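Local coordinates for protein 1,3,6,8-tetrahydroxynaphthalene synthase (Streptomyces coelicolor, PDB 1U0M) that condenses five malonyl-CoA units into a pentaketide and closes it to 1,3,6,8-tetrahydroxynaphthalene, a precursor of melanin and of naphthoquinone metabolites, at residues 283-287 with 299-303. Residues are numbered along the deposited sequence; the frame is centred on the assembly and turned at random.
Sequences RILDD and FRFSR
Leu285, on helix 281-291, faces Phe299 of segment 299-303, their CA atoms 7.5 Å apart, and no hydrogen bond joins the two segments. With CG anti to the backbone N (chi1 -164°), Leu285 reaches across between Phe299 and Arg303. Leu285 CD2 lies 3.5 Å from Phe299 CB, and Leu285 CD1 is 3.9 Å from Phe299 CG, the leucine and the phenylalanine running past one another in opposite senses. Leu285 CD2 also sits over one face of the Arg303 guanidinium, off-centre toward the rim, in a tight approach of 3.2 Å to Arg303 NH2. Bent at chi3 (-64°), the arginine chain carries its head back over the leucine. Asp286 OD1 stands 3.7 Å from Arg303 NH2 in a long salt bridge, the carboxylate and guanidinium planes 23° apart; NH2 is buried here without a hydrogen-bond partner. Ser302 CB lies 4.0 Å from Leu285 CD2, and Ser302 OG hydrogen-bonds to Val277 O. Cutting Leu285 back to an alanine is likely to open a gap beside Phe299 CB and take the methyl away from one face of the Arg303 guanidinium. Val277 also touches Leu285 and Phe299, so the contact packs two consecutive helices of the C-terminal half against strand 276-278, outermost of the mixed sheet within this chain, in the layered alpha-beta-alpha-beta-alpha thiolase fold of chalcone synthase-like enzymes.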
ATOM      1  N   ARG A 283     -15.358 -23.069   6.359  1.00 85.55           N
ATOM      2  CA  ARG A 283     -15.293 -23.969   5.218  1.00 86.47           C
ATOM      3  C   ARG A 283     -13.847 -24.040   4.748  1.00 86.33           C
ATOM      4  O   ARG A 283     -13.228 -25.103   4.759  1.00 86.67           O
ATOM      5  CB  ARG A 283     -16.201 -23.482   4.073  1.00 87.56           C
ATOM      6  CG  ARG A 283     -15.831 -22.131   3.448  1.00 89.04           C
ATOM      7  CD  ARG A 283     -16.323 -20.946   4.271  1.00 89.97           C
ATOM      8  NE  ARG A 283     -17.783 -20.876   4.323  1.00 90.86           N
ATOM      9  CZ  ARG A 283     -18.568 -20.752   3.257  1.00 91.77           C
ATOM     10  NH1 ARG A 283     -18.041 -20.681   2.041  1.00 91.98           N
ATOM     11  NH2 ARG A 283     -19.887 -20.703   3.405  1.00 91.82           N
ATOM     12  N   ILE A 284     -13.314 -22.887   4.361  1.00 86.18           N
ATOM     13  CA  ILE A 284     -11.946 -22.777   3.883  1.00 85.92           C
ATOM     14  C   ILE A 284     -10.954 -23.162   4.976  1.00 86.06           C
ATOM     15  O   ILE A 284      -9.878 -23.687   4.695  1.00 86.03           O
ATOM     16  CB  ILE A 284     -11.656 -21.336   3.418  1.00 85.81           C
ATOM     17  CG1 ILE A 284     -12.591 -20.969   2.266  1.00 85.40           C
ATOM     18  CG2 ILE A 284     -10.205 -21.202   2.994  1.00 85.39           C
ATOM     19  CD1 ILE A 284     -12.466 -19.531   1.810  1.00 85.61           C
ATOM     20  N   LEU A 285     -11.324 -22.907   6.225  1.00 86.28           N
ATOM     21  CA  LEU A 285     -10.452 -23.225   7.346  1.00 87.07           C
ATOM     22  C   LEU A 285     -10.375 -24.728   7.577  1.00 88.10           C
ATOM     23  O   LEU A 285      -9.346 -25.243   8.012  1.00 88.27           O
ATOM     24  CB  LEU A 285     -10.949 -22.533   8.615  1.00 86.85           C
ATOM     25  CG  LEU A 285      -9.956 -22.449   9.776  1.00 86.40           C
ATOM     26  CD1 LEU A 285      -8.769 -21.595   9.368  1.00 86.24           C
ATOM     27  CD2 LEU A 285     -10.640 -21.850  10.992  1.00 86.83           C
ATOM     28  N   ASP A 286     -11.465 -25.432   7.282  1.00 89.40           N
ATOM     29  CA  ASP A 286     -11.510 -26.879   7.463  1.00 90.62           C
ATOM     30  C   ASP A 286     -10.797 -27.652   6.366  1.00 90.91           C
ATOM     31  O   ASP A 286     -10.408 -28.805   6.563  1.00 91.03           O
ATOM     32  CB  ASP A 286     -12.954 -27.362   7.572  1.00 91.53           C
ATOM     33  CG  ASP A 286     -13.491 -27.251   8.980  1.00 92.74           C
ATOM     34  OD1 ASP A 286     -12.804 -27.726   9.908  1.00 92.95           O
ATOM     35  OD2 ASP A 286     -14.595 -26.698   9.165  1.00 94.61           O
ATOM     36  N   ASP A 287     -10.641 -27.028   5.204  1.00 91.13           N
ATOM     37  CA  ASP A 287      -9.937 -27.664   4.099  1.00 90.89           C
ATOM     38  C   ASP A 287      -8.455 -27.596   4.447  1.00 90.55           C
ATOM     39  O   ASP A 287      -7.643 -28.360   3.927  1.00 91.05           O
ATOM     40  CB  ASP A 287     -10.205 -26.915   2.791  1.00 91.55           C
ATOM     41  CG  ASP A 287     -11.605 -27.154   2.251  1.00 92.31           C
ATOM     42  OD1 ASP A 287     -12.573 -27.078   3.038  1.00 92.86           O
ATOM     43  OD2 ASP A 287     -11.736 -27.410   1.034  1.00 91.56           O
ATOM     44  N   PHE A 299      -7.210 -24.696  14.632  1.00 72.67           N
ATOM     45  CA  PHE A 299      -7.590 -23.321  14.328  1.00 71.60           C
ATOM     46  C   PHE A 299      -8.785 -22.935  15.178  1.00 70.62           C
ATOM     47  O   PHE A 299      -9.787 -22.436  14.668  1.00 70.69           O
ATOM     48  CB  PHE A 299      -7.945 -23.183  12.850  1.00 71.07           C
ATOM     49  CG  PHE A 299      -7.107 -24.031  11.952  1.00 70.16           C
ATOM     50  CD1 PHE A 299      -7.483 -25.338  11.663  1.00 71.14           C
ATOM     51  CD2 PHE A 299      -5.915 -23.546  11.435  1.00 70.49           C
ATOM     52  CE1 PHE A 299      -6.681 -26.152  10.873  1.00 71.37           C
ATOM     53  CE2 PHE A 299      -5.104 -24.351  10.644  1.00 70.61           C
ATOM     54  CZ  PHE A 299      -5.488 -25.657  10.363  1.00 71.25           C
ATOM     55  N   ARG A 300      -8.671 -23.183  16.478  1.00 69.31           N
ATOM     56  CA  ARG A 300      -9.730 -22.871  17.423  1.00 67.79           C
ATOM     57  C   ARG A 300      -9.863 -21.364  17.609  1.00 65.96           C
ATOM     58  O   ARG A 300     -10.970 -20.844  17.762  1.00 65.05           O
ATOM     59  CB  ARG A 300      -9.433 -23.532  18.774  1.00 69.00           C
ATOM     60  CG  ARG A 300     -10.387 -23.121  19.889  1.00 71.61           C
ATOM     61  CD  ARG A 300     -10.165 -23.902  21.188  1.00 73.71           C
ATOM     62  NE  ARG A 300      -8.896 -23.600  21.852  1.00 74.17           N
ATOM     63  CZ  ARG A 300      -7.718 -24.111  21.506  1.00 73.78           C
ATOM     64  NH1 ARG A 300      -7.631 -24.963  20.493  1.00 73.37           N
ATOM     65  NH2 ARG A 300      -6.626 -23.774  22.182  1.00 73.09           N
ATOM     66  N   PHE A 301      -8.725 -20.677  17.594  1.00 64.20           N
ATOM     67  CA  PHE A 301      -8.683 -19.228  17.782  1.00 62.93           C
ATOM     68  C   PHE A 301      -9.189 -18.467  16.564  1.00 60.91           C
ATOM     69  O   PHE A 301      -9.906 -17.477  16.694  1.00 59.80           O
ATOM     70  CB  PHE A 301      -7.253 -18.807  18.123  1.00 63.80           C
ATOM     71  CG  PHE A 301      -6.744 -19.409  19.399  1.00 64.93           C
ATOM     72  CD1 PHE A 301      -7.092 -18.858  20.631  1.00 64.75           C
ATOM     73  CD2 PHE A 301      -5.964 -20.560  19.377  1.00 65.43           C
ATOM     74  CE1 PHE A 301      -6.676 -19.447  21.819  1.00 64.04           C
ATOM     75  CE2 PHE A 301      -5.542 -21.156  20.560  1.00 64.57           C
ATOM     76  CZ  PHE A 301      -5.900 -20.596  21.783  1.00 64.61           C
ATOM     77  N   SER A 302      -8.815 -18.935  15.381  1.00 59.43           N
ATOM     78  CA  SER A 302      -9.254 -18.299  14.150  1.00 59.07           C
ATOM     79  C   SER A 302     -10.768 -18.433  14.073  1.00 57.91           C
ATOM     80  O   SER A 302     -11.490 -17.443  13.926  1.00 56.67           O
ATOM     81  CB  SER A 302      -8.622 -18.994  12.944  1.00 61.00           C
ATOM     82  OG  SER A 302      -7.228 -19.170  13.129  1.00 64.46           O
ATOM     83  N   ARG A 303     -11.239 -19.670  14.189  1.00 55.50           N
ATOM     84  CA  ARG A 303     -12.662 -19.952  14.124  1.00 54.81           C
ATOM     85  C   ARG A 303     -13.440 -19.171  15.181  1.00 52.24           C
ATOM     86  O   ARG A 303     -14.616 -18.863  14.990  1.00 54.06           O
ATOM     87  CB  ARG A 303     -12.910 -21.457  14.278  1.00 57.46           C
ATOM     88  CG  ARG A 303     -14.300 -21.890  13.829  1.00 62.57           C
ATOM     89  CD  ARG A 303     -14.448 -23.408  13.695  1.00 67.52           C
ATOM     90  NE  ARG A 303     -13.580 -23.977  12.663  1.00 71.32           N
ATOM     91  CZ  ARG A 303     -12.311 -24.327  12.856  1.00 73.67           C
ATOM     92  NH1 ARG A 303     -11.753 -24.172  14.049  1.00 74.54           N
ATOM     93  NH2 ARG A 303     -11.598 -24.825  11.851  1.00 75.01           N
TER